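Local structure of G/U mismatch-specific DNA glycosylase (Deinococcus radiodurans, 2C2Q) at residues 43-48 / 85-90; 52-57 / 65-70. The protein is a mismatch-specific DNA glycosylase of the uracil-DNA glycosylase superfamily, built as a compact alpha/beta domain around a mixed central sheet. The protein carries 1 engineered substitution. One frame throughout, in Å; residues are numbered along the deposited sequence.

Contact 1 (43-48 / 85-90); sequences RAYYAN and VAKRHS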
loop_
_atom_site.group_PDB
_atom_site.type_symbol
_atom_site.label_atom_id
_atom_site.label_comp_id
_atom_site.label_asym_id
_atom_site.label_seq_id
_atom_site.Cartn_x
_atom_site.Cartn_y
_atom_site.Cartn_z
ATOM N N ARG A 43 10.257 9.879 -8.504
ATOM C CA ARG A 43 8.851 9.863 -8.900
ATOM C C ARG A 43 8.416 8.384 -9.055
ATOM O O ARG A 43 7.881 7.973 -10.077
ATOM C CB ARG A 43 8.608 10.659 -10.227
ATOM C CG ARG A 43 8.686 12.181 -9.950
ATOM C CD ARG A 43 8.370 12.981 -11.202
ATOM N NE ARG A 43 8.859 14.360 -11.132
ATOM C CZ ARG A 43 8.896 15.216 -12.172
ATOM N NH1 ARG A 43 8.469 14.859 -13.376
ATOM N NH2 ARG A 43 9.369 16.451 -12.002
ATOM N N ALA A 44 8.656 7.576 -8.024
ATOM C CA ALA A 44 8.283 6.146 -8.070
ATOM C C ALA A 44 7.883 5.704 -6.637
ATOM O O ALA A 44 7.675 6.566 -5.745
ATOM C CB ALA A 44 9.477 5.312 -8.645
ATOM N N TYR A 45 7.762 4.384 -6.414
ATOM C CA TYR A 45 7.413 3.858 -5.086
ATOM C C TYR A 45 8.520 2.944 -4.648
ATOM O O TYR A 45 9.053 2.240 -5.510
ATOM C CB TYR A 45 6.099 3.076 -5.138
ATOM C CG TYR A 45 4.843 3.953 -5.190
ATOM C CD1 TYR A 45 4.043 4.160 -4.047
ATOM C CD2 TYR A 45 4.482 4.581 -6.396
ATOM C CE1 TYR A 45 2.846 4.977 -4.134
ATOM C CE2 TYR A 45 3.340 5.384 -6.475
ATOM C CZ TYR A 45 2.534 5.568 -5.337
ATOM O OH TYR A 45 1.374 6.335 -5.423
ATOM N N TYR A 46 8.752 2.916 -3.331
ATOM C CA TYR A 46 9.715 2.009 -2.648
ATOM C C TYR A 46 10.997 1.924 -3.466
ATOM O O TYR A 46 11.468 0.797 -3.818
ATOM C CB TYR A 46 9.052 0.628 -2.467
ATOM C CG TYR A 46 7.746 0.722 -1.735
ATOM C CD1 TYR A 46 7.695 0.898 -0.323
ATOM C CD2 TYR A 46 6.548 0.658 -2.437
ATOM C CE1 TYR A 46 6.478 1.020 0.332
ATOM C CE2 TYR A 46 5.308 0.767 -1.800
ATOM C CZ TYR A 46 5.258 0.964 -0.405
ATOM O OH TYR A 46 4.077 1.091 0.271
ATOM N N ALA A 47 11.541 3.116 -3.798
ATOM C CA ALA A 47 12.680 3.229 -4.688
ATOM C C ALA A 47 14.053 3.106 -3.995
ATOM O O ALA A 47 15.077 3.013 -4.688
ATOM C CB ALA A 47 12.607 4.547 -5.542
ATOM N N ASN A 48 14.083 3.174 -2.665
ATOM C CA ASN A 48 15.329 2.965 -1.911
ATOM C C ASN A 48 15.750 1.539 -2.222
ATOM O O ASN A 48 14.987 0.590 -2.058
ATOM C CB ASN A 48 15.104 3.160 -0.424
ATOM C CG ASN A 48 16.353 2.867 0.402
ATOM O OD1 ASN A 48 17.125 1.966 0.067
ATOM N ND2 ASN A 48 16.549 3.618 1.462
ATOM N N VAL A 85 -0.715 7.224 2.640
ATOM C CA VAL A 85 -1.538 8.070 3.523
ATOM C C VAL A 85 -1.162 9.536 3.355
ATOM O O VAL A 85 -2.019 10.432 3.419
ATOM C CB VAL A 85 -1.404 7.601 4.991
ATOM C CG1 VAL A 85 -2.336 8.407 5.924
ATOM C CG2 VAL A 85 -1.688 6.066 5.113
ATOM N N ALA A 86 0.127 9.805 3.165
ATOM C CA ALA A 86 0.638 11.152 2.895
ATOM C C ALA A 86 1.155 11.251 1.433
ATOM O O ALA A 86 2.092 10.527 1.039
ATOM C CB ALA A 86 1.721 11.491 3.860
ATOM N N LYS A 87 0.552 12.137 0.639
ATOM C CA LYS A 87 0.868 12.203 -0.783
ATOM C C LYS A 87 1.664 13.469 -1.212
ATOM O O LYS A 87 2.181 13.526 -2.301
ATOM C CB LYS A 87 -0.421 12.155 -1.575
ATOM C CG LYS A 87 -1.085 10.779 -1.599
ATOM C CD LYS A 87 -0.203 9.666 -2.270
ATOM C CE LYS A 87 0.204 10.047 -3.684
ATOM N NZ LYS A 87 0.730 8.878 -4.498
ATOM N N ARG A 88 1.621 14.498 -0.363
ATOM C CA ARG A 88 2.223 15.800 -0.682
ATOM C C ARG A 88 3.531 16.078 0.048
ATOM O O ARG A 88 4.081 17.197 -0.091
ATOM C CB ARG A 88 1.214 16.912 -0.292
ATOM C CG ARG A 88 -0.121 16.813 -1.087
ATOM C CD ARG A 88 -1.089 17.997 -0.823
ATOM N NE ARG A 88 -2.312 17.922 -1.632
ATOM C CZ ARG A 88 -3.329 17.082 -1.376
ATOM N NH1 ARG A 88 -3.272 16.223 -0.359
ATOM N NH2 ARG A 88 -4.421 17.107 -2.145
ATOM N N HIS A 89 4.016 15.108 0.842
ATOM C CA HIS A 89 5.240 15.270 1.595
ATOM C C HIS A 89 6.014 13.953 1.497
ATOM O O HIS A 89 5.425 12.893 1.321
ATOM C CB HIS A 89 4.937 15.527 3.088
ATOM C CG HIS A 89 4.115 16.767 3.352
ATOM N ND1 HIS A 89 2.742 16.803 3.206
ATOM C CD2 HIS A 89 4.486 18.013 3.752
ATOM C CE1 HIS A 89 2.299 18.019 3.515
ATOM N NE2 HIS A 89 3.341 18.774 3.839
ATOM N N SER A 90 7.337 14.046 1.665
ATOM C CA SER A 90 8.181 12.875 1.658
ATOM C C SER A 90 9.050 12.856 2.889
ATOM O O SER A 90 9.249 13.893 3.556
ATOM C CB SER A 90 9.030 12.862 0.386
ATOM O OG SER A 90 10.023 13.906 0.363
#

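Contact 2 (52-57 / 65-70); sequences KFWRTL and RQLVPQ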
loop_
_atom_site.group_PDB
_atom_site.type_symbol
_atom_site.label_atom_id
_atom_site.label_comp_id
_atom_site.label_asym_id
_atom_site.label_seq_id
_atom_site.Cartn_x
_atom_site.Cartn_y
_atom_site.Cartn_z
ATOM N N LYS A 52 12.742 -3.676 0.750
ATOM C CA LYS A 52 12.473 -5.056 0.257
ATOM C C LYS A 52 11.148 -5.178 -0.529
ATOM O O LYS A 52 10.781 -6.263 -0.956
ATOM C CB LYS A 52 12.367 -6.070 1.438
ATOM C CG LYS A 52 13.553 -6.081 2.363
ATOM C CD LYS A 52 13.424 -7.267 3.385
ATOM C CE LYS A 52 13.249 -6.675 4.757
ATOM N NZ LYS A 52 14.470 -5.987 5.203
ATOM N N PHE A 53 10.398 -4.059 -0.724
ATOM C CA PHE A 53 9.066 -4.180 -1.285
ATOM C C PHE A 53 9.025 -4.914 -2.652
ATOM O O PHE A 53 8.216 -5.860 -2.798
ATOM C CB PHE A 53 8.514 -2.760 -1.488
ATOM C CG PHE A 53 7.106 -2.730 -2.036
ATOM C CD1 PHE A 53 5.991 -2.844 -1.212
ATOM C CD2 PHE A 53 6.900 -2.465 -3.414
ATOM C CE1 PHE A 53 4.686 -2.757 -1.758
ATOM C CE2 PHE A 53 5.606 -2.397 -3.932
ATOM C CZ PHE A 53 4.527 -2.548 -3.130
ATOM N N TRP A 54 9.779 -4.452 -3.650
ATOM C CA TRP A 54 9.726 -5.018 -5.029
ATOM C C TRP A 54 10.152 -6.510 -5.067
ATOM O O TRP A 54 9.430 -7.336 -5.632
ATOM C CB TRP A 54 10.479 -4.186 -6.027
ATOM C CG TRP A 54 9.854 -2.825 -6.156
ATOM C CD1 TRP A 54 10.388 -1.663 -5.738
ATOM C CD2 TRP A 54 8.528 -2.508 -6.684
ATOM N NE1 TRP A 54 9.521 -0.610 -5.997
ATOM C CE2 TRP A 54 8.355 -1.094 -6.529
ATOM C CE3 TRP A 54 7.470 -3.266 -7.230
ATOM C CZ2 TRP A 54 7.219 -0.417 -6.994
ATOM C CZ3 TRP A 54 6.308 -2.593 -7.664
ATOM C CH2 TRP A 54 6.200 -1.178 -7.535
ATOM N N ARG A 55 11.204 -6.811 -4.321
ATOM C CA ARG A 55 11.639 -8.240 -4.111
ATOM C C ARG A 55 10.490 -9.042 -3.503
ATOM O O ARG A 55 10.182 -10.152 -3.967
ATOM C CB ARG A 55 12.813 -8.249 -3.153
ATOM C CG ARG A 55 13.432 -9.607 -2.769
ATOM C CD ARG A 55 14.730 -9.323 -1.918
ATOM N NE ARG A 55 15.109 -7.902 -2.124
ATOM C CZ ARG A 55 15.649 -7.092 -1.207
ATOM N NH1 ARG A 55 15.958 -7.549 0.016
ATOM N NH2 ARG A 55 15.914 -5.817 -1.520
ATOM N N THR A 56 9.867 -8.509 -2.442
ATOM C CA THR A 56 8.829 -9.207 -1.738
ATOM C C THR A 56 7.625 -9.495 -2.625
ATOM O O THR A 56 7.136 -10.614 -2.676
ATOM C CB THR A 56 8.435 -8.460 -0.408
ATOM O OG1 THR A 56 9.607 -8.341 0.443
ATOM C CG2 THR A 56 7.345 -9.201 0.383
ATOM N N LEU A 57 7.148 -8.504 -3.389
ATOM C CA LEU A 57 6.054 -8.833 -4.307
ATOM C C LEU A 57 6.381 -10.012 -5.243
ATOM O O LEU A 57 5.482 -10.791 -5.530
ATOM C CB LEU A 57 5.703 -7.622 -5.195
ATOM C CG LEU A 57 5.162 -6.341 -4.543
ATOM C CD1 LEU A 57 4.474 -5.429 -5.537
ATOM C CD2 LEU A 57 4.437 -6.361 -3.263
ATOM N N ARG A 65 7.738 -11.172 -11.985
ATOM C CA ARG A 65 9.136 -10.739 -12.136
ATOM C C ARG A 65 9.328 -9.698 -11.051
ATOM O O ARG A 65 8.333 -9.216 -10.531
ATOM C CB ARG A 65 9.341 -10.075 -13.495
ATOM C CG ARG A 65 9.916 -10.999 -14.614
ATOM C CD ARG A 65 9.848 -10.356 -16.047
ATOM N NE ARG A 65 9.265 -9.004 -15.990
ATOM C CZ ARG A 65 9.961 -7.872 -15.834
ATOM N NH1 ARG A 65 11.289 -7.903 -15.753
ATOM N NH2 ARG A 65 9.326 -6.694 -15.766
ATOM N N GLN A 66 10.566 -9.359 -10.697
ATOM C CA GLN A 66 10.789 -8.263 -9.762
ATOM C C GLN A 66 10.756 -6.959 -10.590
ATOM O O GLN A 66 11.585 -6.764 -11.522
ATOM C CB GLN A 66 12.109 -8.408 -8.980
ATOM C CG GLN A 66 12.446 -7.170 -8.138
ATOM C CD GLN A 66 13.672 -7.336 -7.232
ATOM O OE1 GLN A 66 14.012 -8.452 -6.821
ATOM N NE2 GLN A 66 14.309 -6.231 -6.894
ATOM N N LEU A 67 9.792 -6.096 -10.296
ATOM C CA LEU A 67 9.727 -4.832 -11.052
ATOM C C LEU A 67 10.832 -3.938 -10.549
ATOM O O LEU A 67 11.258 -4.082 -9.378
ATOM C CB LEU A 67 8.402 -4.093 -10.865
ATOM C CG LEU A 67 6.987 -4.666 -11.042
ATOM C CD1 LEU A 67 5.982 -3.686 -11.618
ATOM C CD2 LEU A 67 6.807 -6.075 -11.579
ATOM N N VAL A 68 11.257 -2.961 -11.371
ATOM C CA VAL A 68 12.127 -1.925 -10.883
ATOM C C VAL A 68 11.156 -0.810 -10.440
ATOM O O VAL A 68 9.971 -0.842 -10.863
ATOM C CB VAL A 68 13.109 -1.468 -11.947
ATOM C CG1 VAL A 68 14.062 -2.667 -12.318
ATOM C CG2 VAL A 68 12.367 -0.973 -13.160
ATOM N N PRO A 69 11.584 0.052 -9.528
ATOM C CA PRO A 69 10.678 1.098 -9.018
ATOM C C PRO A 69 9.937 1.888 -10.122
ATOM O O PRO A 69 8.727 2.197 -9.952
ATOM C CB PRO A 69 11.595 1.955 -8.128
ATOM C CG PRO A 69 12.597 0.872 -7.535
ATOM C CD PRO A 69 12.890 0.077 -8.808
ATOM N N GLN A 70 10.608 2.134 -11.245
ATOM C CA GLN A 70 9.994 2.968 -12.305
ATOM C C GLN A 70 8.852 2.260 -13.052
ATOM O O GLN A 70 8.118 2.886 -13.818
ATOM C CB GLN A 70 11.068 3.511 -13.260
ATOM C CG GLN A 70 11.898 4.759 -12.630
ATOM C CD GLN A 70 13.105 5.204 -13.498
ATOM O OE1 GLN A 70 12.974 6.128 -14.357
ATOM N NE2 GLN A 70 14.279 4.569 -13.292
HETATM O O HOH W 1 7.999 -6.779 -8.052
#

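Contact 1 (43-48 / 85-90)
Tyr45 and Lys87 are the two residues that meet here, and they do so through the ends of their side chains. Tyr45 OH lies 2.8 Å from Lys87 NZ, while the next atom of the phenol, Tyr45 CZ, is 3.9 Å from the same nitrogen. The hydroxyl sits almost on the continuation of the lysine's last bond, the angle Lys87 CE - Lys87 NZ - Tyr45 OH being 164°, so the lysine arrives nearly head-on. Relative to the tyrosine ring it comes in obliquely, and the two side chains as a whole cross at about a right angle. The backbones stay well apart, with Tyr45 CA and Lys87 CA separated by 11.4 Å. Lys87 does not stretch out to bridge that gap: its chain bends at both chi2 (-62°) and chi3 (-56°), which brings Lys87 NZ to within 5.0 Å of Lys87 CA and turns it to face the phenol.

Both polar groups have partners in the segment before strand 28-32. Tyr45 OH is hydrogen-bonded to Pro19 O, and Lys87 NZ bonds to Val18 O and forms a salt bridge with Asp20 OD1. Asp20 probably offsets the charge of the buried lysine, and residues 18-20 are thus joined to both loops. A bound acetate ion, probably from the crystallisation liquor, lies about 3 Å from the Tyr45 side chain between nearest atoms and may mark a pocket there.

In the fold, 43-48 begins at the Schellman motif that ends helix 37-42, where Arg43 has positive phi, and leads on toward helix 53-59. Segment 85-90 continues from strand 80-84, whose Leu82 and Asp84 touch Tyr45, and runs toward helix 103-113, where Lys109 packs on Lys87.

Contact 2 (52-57 / 65-70)
With chi1 at -64°, the CG of Trp54 lies beside its backbone N, and chi2 of 110° turns the indole so that Leu67 and Pro69 meet different parts of it. Gln66 has its CG anti to the backbone N (172°) and stays extended beyond it, which carries its amide to the backbone at the start of Arg55. There Gln66 OE1 is 3.6 Å from Arg55 CA, while Gln66 CG rests 3.9 Å from Trp54 C.

Leu67 packs against the CE3-CZ3 side of the six-membered ring, Leu67 CB standing 3.8 Å from Trp54 CE3. Pro69 takes the pyrrole end, where Pro69 CG is 3.7 Å from Trp54 NE1, and Pro69 N stands over one face of the indole, offset toward the rim. On the opposite face Phe53 CD2 lies 3.6 Å above the plane of the Trp54 indole, over its centre, so the ring is sandwiched between its helical neighbour and the proline. Its N-H is used by Tyr45 O.

Helices 37-42 and 53-59 lie in the beta-alpha-beta crossover from strand 28-32 to the adjacent parallel strand 80-84. Residues 65-70 are part of the return toward that second strand. The loop turns back across the helix, passing through Thr63, which bonds to Leu57 and to Arg65 O.

One ordered water joins the two backbones: it donates to Trp54 O at 2.9 Å and accepts from Leu67 N at 3.0 Å, lying in the plane of the indole at its edge. Within the helix's first turn, Lys52 O accepts from both Thr56 N and Thr56 OG1, the hydroxyl approaching from above the carbonyl plane.

Overall arrangement
Contact 1 is fully buried and small, a polar meeting of two side-chain ends whose partners lie in the segment before strand 28-32. Contact 2 is larger and only partly buried: apolar packing around one indole, with Gln66 and Arg55 at its exposed margin and a water joining main chains. Both involve the stretch between strands 28-32 and 80-84; contact 1 ties its earlier part, between helices 37-42 and 53-59, to the loop after strand 80-84, contact 2 folds its later part onto helix 53-59. Their centres are 15 Å apart, yet they touch: Tyr45 O is 2.9 Å from Trp54 NE1, a probable hydrogen bond, and the Tyr46 ring stacks with Phe53, so 43-48 borders both.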